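Local coordinates for prolyl-ACP dehydrogenase (Oscillatoria sp., PDB 4IRN), which oxidises a prolyl group carried on an acyl carrier protein, using FAD as cofactor, in the biosynthesis of the cyanotoxin anatoxin-a, at residues 43-48 against 104-109; 286-291 against 331-336. One frame throughout, in Å; residues are numbered along the deposited sequence.

Contact 1: 43-48 against 104-109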
loop_
_atom_site.group_PDB
_atom_site.type_symbol
_atom_site.label_atom_id
_atom_site.label_comp_id
_atom_site.label_asym_id
_atom_site.label_seq_id
_atom_site.Cartn_x
_atom_site.Cartn_y
_atom_site.Cartn_z
ATOM N N GLN A 43 -31.906 17.139 17.610
ATOM C CA GLN A 43 -31.190 17.893 18.632
ATOM C C GLN A 43 -29.670 17.728 18.532
ATOM O O GLN A 43 -28.932 18.677 18.761
ATOM C CB GLN A 43 -31.754 17.571 20.016
ATOM C CG GLN A 43 -33.163 18.146 20.243
ATOM C CD GLN A 43 -34.247 17.604 19.316
ATOM O OE1 GLN A 43 -34.235 16.444 18.901
ATOM N NE2 GLN A 43 -35.187 18.442 18.933
ATOM N N GLN A 44 -29.221 16.533 18.121
ATOM C CA GLN A 44 -27.821 16.198 17.880
ATOM C C GLN A 44 -27.322 16.916 16.614
ATOM O O GLN A 44 -26.210 17.457 16.642
ATOM C CB GLN A 44 -27.641 14.677 17.769
ATOM C CG GLN A 44 -27.856 13.968 19.101
ATOM C CD GLN A 44 -27.856 12.470 18.975
ATOM O OE1 GLN A 44 -28.726 11.877 18.332
ATOM N NE2 GLN A 44 -26.899 11.824 19.617
ATOM N N ILE A 45 -28.153 16.948 15.517
ATOM C CA ILE A 45 -27.832 17.660 14.263
ATOM C C ILE A 45 -27.685 19.166 14.585
ATOM O O ILE A 45 -26.683 19.780 14.200
ATOM C CB ILE A 45 -28.894 17.456 13.131
ATOM C CG1 ILE A 45 -29.255 15.974 12.839
ATOM C CG2 ILE A 45 -28.564 18.252 11.853
ATOM C CD1 ILE A 45 -28.239 15.105 12.128
ATOM N N GLN A 46 -28.679 19.735 15.305
ATOM C CA GLN A 46 -28.714 21.144 15.709
ATOM C C GLN A 46 -27.596 21.549 16.639
ATOM O O GLN A 46 -27.056 22.632 16.474
ATOM C CB GLN A 46 -30.071 21.555 16.321
ATOM C CG GLN A 46 -31.272 21.677 15.372
ATOM C CD GLN A 46 -31.056 22.622 14.216
ATOM O OE1 GLN A 46 -30.707 22.214 13.100
ATOM N NE2 GLN A 46 -31.360 23.888 14.433
ATOM N N PHE A 47 -27.241 20.706 17.619
ATOM C CA PHE A 47 -26.148 21.014 18.553
ATOM C C PHE A 47 -24.795 21.051 17.860
ATOM O O PHE A 47 -24.004 21.960 18.122
ATOM C CB PHE A 47 -26.134 20.087 19.785
ATOM C CG PHE A 47 -25.061 20.422 20.799
ATOM C CD1 PHE A 47 -25.053 21.648 21.451
ATOM C CD2 PHE A 47 -24.058 19.511 21.103
ATOM C CE1 PHE A 47 -24.048 21.967 22.370
ATOM C CE2 PHE A 47 -23.064 19.824 22.038
ATOM C CZ PHE A 47 -23.069 21.048 22.667
ATOM N N ARG A 48 -24.535 20.076 16.955
ATOM C CA ARG A 48 -23.303 20.003 16.162
ATOM C C ARG A 48 -23.209 21.229 15.246
ATOM O O ARG A 48 -22.132 21.815 15.122
ATOM C CB ARG A 48 -23.245 18.694 15.359
ATOM C CG ARG A 48 -21.912 18.450 14.664
ATOM C CD ARG A 48 -21.973 17.272 13.718
ATOM N NE ARG A 48 -20.860 17.268 12.768
ATOM C CZ ARG A 48 -20.925 17.753 11.532
ATOM N NH1 ARG A 48 -22.049 18.293 11.080
ATOM N NH2 ARG A 48 -19.861 17.711 10.740
ATOM N N THR A 104 -21.318 13.757 22.525
ATOM C CA THR A 104 -20.010 14.374 22.791
ATOM C C THR A 104 -19.070 14.169 21.585
ATOM O O THR A 104 -18.479 15.141 21.117
ATOM C CB THR A 104 -19.420 13.853 24.123
ATOM O OG1 THR A 104 -20.405 13.905 25.151
ATOM C CG2 THR A 104 -18.189 14.617 24.567
ATOM N N ALA A 105 -18.994 12.924 21.055
ATOM C CA ALA A 105 -18.170 12.554 19.901
ATOM C C ALA A 105 -18.632 13.263 18.626
ATOM O O ALA A 105 -17.801 13.758 17.861
ATOM C CB ALA A 105 -18.184 11.043 19.704
ATOM N N TYR A 106 -19.961 13.334 18.417
ATOM C CA TYR A 106 -20.587 14.005 17.274
ATOM C C TYR A 106 -20.282 15.516 17.287
ATOM O O TYR A 106 -19.925 16.078 16.251
ATOM C CB TYR A 106 -22.103 13.750 17.286
ATOM C CG TYR A 106 -22.813 14.067 15.985
ATOM C CD1 TYR A 106 -22.383 13.521 14.776
ATOM C CD2 TYR A 106 -23.974 14.841 15.974
ATOM C CE1 TYR A 106 -23.069 13.766 13.587
ATOM C CE2 TYR A 106 -24.662 15.102 14.789
ATOM C CZ TYR A 106 -24.210 14.558 13.600
ATOM O OH TYR A 106 -24.883 14.817 12.433
ATOM N N ALA A 107 -20.388 16.152 18.479
ATOM C CA ALA A 107 -20.112 17.572 18.709
ATOM C C ALA A 107 -18.618 17.859 18.537
ATOM O O ALA A 107 -18.276 18.907 17.984
ATOM C CB ALA A 107 -20.577 17.982 20.100
ATOM N N LEU A 108 -17.739 16.913 18.955
ATOM C CA LEU A 108 -16.276 17.029 18.788
ATOM C C LEU A 108 -15.904 16.967 17.304
ATOM O O LEU A 108 -15.002 17.688 16.867
ATOM C CB LEU A 108 -15.493 15.943 19.556
ATOM C CG LEU A 108 -15.470 15.991 21.085
ATOM C CD1 LEU A 108 -14.916 14.707 21.653
ATOM C CD2 LEU A 108 -14.684 17.175 21.608
ATOM N N GLN A 109 -16.656 16.080 16.506
ATOM C CA GLN A 109 -16.473 15.983 15.067
ATOM C C GLN A 109 -16.779 17.362 14.462
ATOM O O GLN A 109 -15.976 17.875 13.678
ATOM C CB GLN A 109 -17.384 14.894 14.471
ATOM C CG GLN A 109 -16.892 14.328 13.143
ATOM C CD GLN A 109 -17.436 15.048 11.936
ATOM O OE1 GLN A 109 -18.332 15.888 12.026
ATOM N NE2 GLN A 109 -16.945 14.687 10.762
#

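Contact 2: 286-291 against 331-336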
loop_
_atom_site.group_PDB
_atom_site.type_symbol
_atom_site.label_atom_id
_atom_site.label_comp_id
_atom_site.label_asym_id
_atom_site.label_seq_id
_atom_site.Cartn_x
_atom_site.Cartn_y
_atom_site.Cartn_z
ATOM N N ALA A 286 -12.230 14.951 16.758
ATOM C CA ALA A 286 -12.202 16.210 16.018
ATOM C C ALA A 286 -11.432 16.098 14.705
ATOM O O ALA A 286 -11.761 16.810 13.759
ATOM C CB ALA A 286 -11.622 17.299 16.877
ATOM N N ALA A 287 -10.426 15.190 14.644
ATOM C CA ALA A 287 -9.609 14.908 13.456
ATOM C C ALA A 287 -10.489 14.403 12.307
ATOM O O ALA A 287 -10.215 14.727 11.150
ATOM C CB ALA A 287 -8.534 13.886 13.782
ATOM N N VAL A 288 -11.579 13.665 12.643
ATOM C CA VAL A 288 -12.585 13.150 11.704
ATOM C C VAL A 288 -13.293 14.353 11.047
ATOM O O VAL A 288 -13.559 14.322 9.840
ATOM C CB VAL A 288 -13.577 12.153 12.383
ATOM C CG1 VAL A 288 -14.547 11.548 11.371
ATOM C CG2 VAL A 288 -12.823 11.039 13.116
ATOM N N GLY A 289 -13.536 15.405 11.842
ATOM C CA GLY A 289 -14.148 16.656 11.396
ATOM C C GLY A 289 -13.254 17.419 10.443
ATOM O O GLY A 289 -13.729 17.936 9.426
ATOM N N THR A 290 -11.937 17.455 10.754
ATOM C CA THR A 290 -10.881 18.075 9.945
ATOM C C THR A 290 -10.802 17.360 8.586
ATOM O O THR A 290 -10.678 18.020 7.553
ATOM C CB THR A 290 -9.544 18.017 10.703
ATOM O OG1 THR A 290 -9.706 18.610 11.996
ATOM C CG2 THR A 290 -8.397 18.684 9.952
ATOM N N MET A 291 -10.908 16.015 8.601
ATOM C CA MET A 291 -10.891 15.166 7.417
ATOM C C MET A 291 -12.079 15.488 6.511
ATOM O O MET A 291 -11.916 15.507 5.286
ATOM C CB MET A 291 -10.910 13.685 7.817
ATOM C CG MET A 291 -9.599 13.186 8.430
ATOM S SD MET A 291 -9.702 11.512 9.115
ATOM C CE MET A 291 -9.766 10.573 7.627
ATOM N N ASN A 331 -14.915 5.283 7.315
ATOM C CA ASN A 331 -14.299 4.275 8.183
ATOM C C ASN A 331 -13.927 4.881 9.537
ATOM O O ASN A 331 -14.102 4.230 10.565
ATOM C CB ASN A 331 -13.047 3.696 7.548
ATOM C CG ASN A 331 -13.284 2.635 6.499
ATOM O OD1 ASN A 331 -14.065 1.699 6.702
ATOM N ND2 ASN A 331 -12.555 2.731 5.376
ATOM N N ALA A 332 -13.390 6.121 9.527
ATOM C CA ALA A 332 -13.007 6.879 10.720
ATOM C C ALA A 332 -14.246 7.122 11.595
ATOM O O ALA A 332 -14.184 6.936 12.812
ATOM C CB ALA A 332 -12.370 8.206 10.328
ATOM N N LYS A 333 -15.374 7.489 10.963
ATOM C CA LYS A 333 -16.663 7.720 11.626
ATOM C C LYS A 333 -17.134 6.422 12.310
ATOM O O LYS A 333 -17.518 6.447 13.477
ATOM C CB LYS A 333 -17.723 8.220 10.623
ATOM C CG LYS A 333 -17.633 9.704 10.303
ATOM C CD LYS A 333 -18.639 10.103 9.231
ATOM C CE LYS A 333 -18.550 11.567 8.853
ATOM N NZ LYS A 333 -19.539 11.937 7.800
ATOM N N ALA A 334 -17.021 5.285 11.605
ATOM C CA ALA A 334 -17.375 3.966 12.127
ATOM C C ALA A 334 -16.567 3.572 13.389
ATOM O O ALA A 334 -17.163 3.102 14.362
ATOM C CB ALA A 334 -17.193 2.927 11.044
ATOM N N TYR A 335 -15.229 3.795 13.386
ATOM C CA TYR A 335 -14.368 3.467 14.526
ATOM C C TYR A 335 -14.662 4.355 15.710
ATOM O O TYR A 335 -14.660 3.869 16.845
ATOM C CB TYR A 335 -12.875 3.543 14.178
ATOM C CG TYR A 335 -12.340 2.309 13.484
ATOM C CD1 TYR A 335 -12.221 1.097 14.162
ATOM C CD2 TYR A 335 -11.919 2.359 12.160
ATOM C CE1 TYR A 335 -11.744 -0.049 13.523
ATOM C CE2 TYR A 335 -11.431 1.224 11.513
ATOM C CZ TYR A 335 -11.361 0.016 12.193
ATOM O OH TYR A 335 -10.889 -1.102 11.544
ATOM N N LEU A 336 -14.925 5.656 15.447
ATOM C CA LEU A 336 -15.228 6.653 16.468
ATOM C C LEU A 336 -16.569 6.367 17.148
ATOM O O LEU A 336 -16.649 6.436 18.376
ATOM C CB LEU A 336 -15.212 8.070 15.863
ATOM C CG LEU A 336 -15.596 9.224 16.793
ATOM C CD1 LEU A 336 -14.640 9.338 17.979
ATOM C CD2 LEU A 336 -15.714 10.522 16.031
#

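Contact 1: 43-48 against 104-109
Arg48 lies across the ring of Tyr106 and takes hold of Gln109 beyond it, so Arg48 and Tyr106 together make the tight part of this helix pair. The CG of Arg48 is anti to the backbone N (chi1 -172°) and the chain runs extended as far as NE, which carries CD over the ring centre: CD sits 3.5 Å from the centroid of the Tyr106 ring, a CH-pi contact on the face. The guanidinium passes on to the amide of Gln109, gripping it side-on with two nitrogens on a single oxygen. NH2 of Arg48 is 2.7 Å from Gln109 OE1. NE of Arg48 is 3.0 Å from that same OE1 of Gln109. The guanidinium and amide planes are turned 30° apart. Arginine suits the place because its methylenes can cover an aromatic ring while its head serves a buried amide. Phe47 adds apolar packing, with CE2 3.7 Å from Ala107 CB; the small alanine lets the helices, 36° from parallel, come close, and the CA atoms of Arg48 and Ala107 are 4.8 Å apart.

Toward solvent the contact thins. The edge of Tyr106 faces the main chain, CE2 lying 3.4 Å from Gln44 O, and exposed Ile45 sets off away from helix 101-114, yet its CD1 turns back to 3.4 Å from Tyr106 OH. The amide of Gln44 turns instead to Thr103, to which NE2 is hydrogen-bonded.

Both segments belong to the helical N-terminal domain. Trp40 stacks on the Tyr106 ring and Trp88 meets that of Phe47, while helix 101-114 is backed by helix 118-138 through Leu108, by helix 316-344 through Ala105, and by helix 285-304 through Leu108 and Gln109.

Contact 2: 286-291 against 331-336
Antiparallel packing inside the helical C-terminal domain of the acyl-CoA dehydrogenase fold brings Val288 against Ala332, Lys333 and Leu336. The axes of the two segments lie 10.0 Å apart, with their N-to-C directions 164° from one another, and no hydrogen bond joins them: the contact is apolar and buried.

Val288 is a knob in the hole formed by Ala332, Lys333, Leu336 and, just before the segment, Leu329. With CG1 anti to its backbone N (chi1 -176°), its two methyls spread over the facing helix. CG2 approaches Ala332 CB at 4.0 Å and Leu336 CD2 at 4.1 Å, touching residues one helical turn apart. The other branch, CG1, rests 3.8 Å from Lys333 CG and also meets the Ala332 methyl. A beta-branched residue fits here because both of its methyls start close to the backbone and can straddle the short alanine. Met291, a turn further along, touches the same alanine more loosely, with SD 4.4 Å from Ala332 CB. Lysine at 333 is apt as well: its first methylenes serve as hydrophobic surface beside Val288, and the extended chain carries NZ on toward Glu292 and Glu330, with which it forms long, weak ion pairs.

Beyond the pair, helix 350-375 covers Met291 through Ala363 and Trp364. Asn331, Ala334 and Tyr335, on another face of their helix, pack against the same helix of a second subunit, so helix 316-344 lies between helix 285-304 and a subunit interface. Helix 101-114 reaches in from the N-terminal domain, its Gln109 touching both Val288 and Lys333, and helix 118-138 borders Ala286 and Thr290.

Overall arrangement
Contacts 1 and 2 follow each other along the chain, their centres 13 Å apart, and meet where the N-terminal helical domain packs on the C-terminal one. Leu108 O lies 3.4 Å from Ala286 CB, and Gln109 NE2 packs 3.5 Å from Gly289 CA. Glu292, just past segment 286-291, ties the polar groups together: it accepts a hydrogen bond from Gln109 and forms a long, weak ion pair with Arg48, Lys333 reaching the same carboxylate. Neither contact lies at the FAD sites, but the surrounding helices lead there: helix 118-138 carries Phe122 of one FAD pocket; helices 316-344 and 350-375 carry Val318, Glu373 and Ile374 of a second.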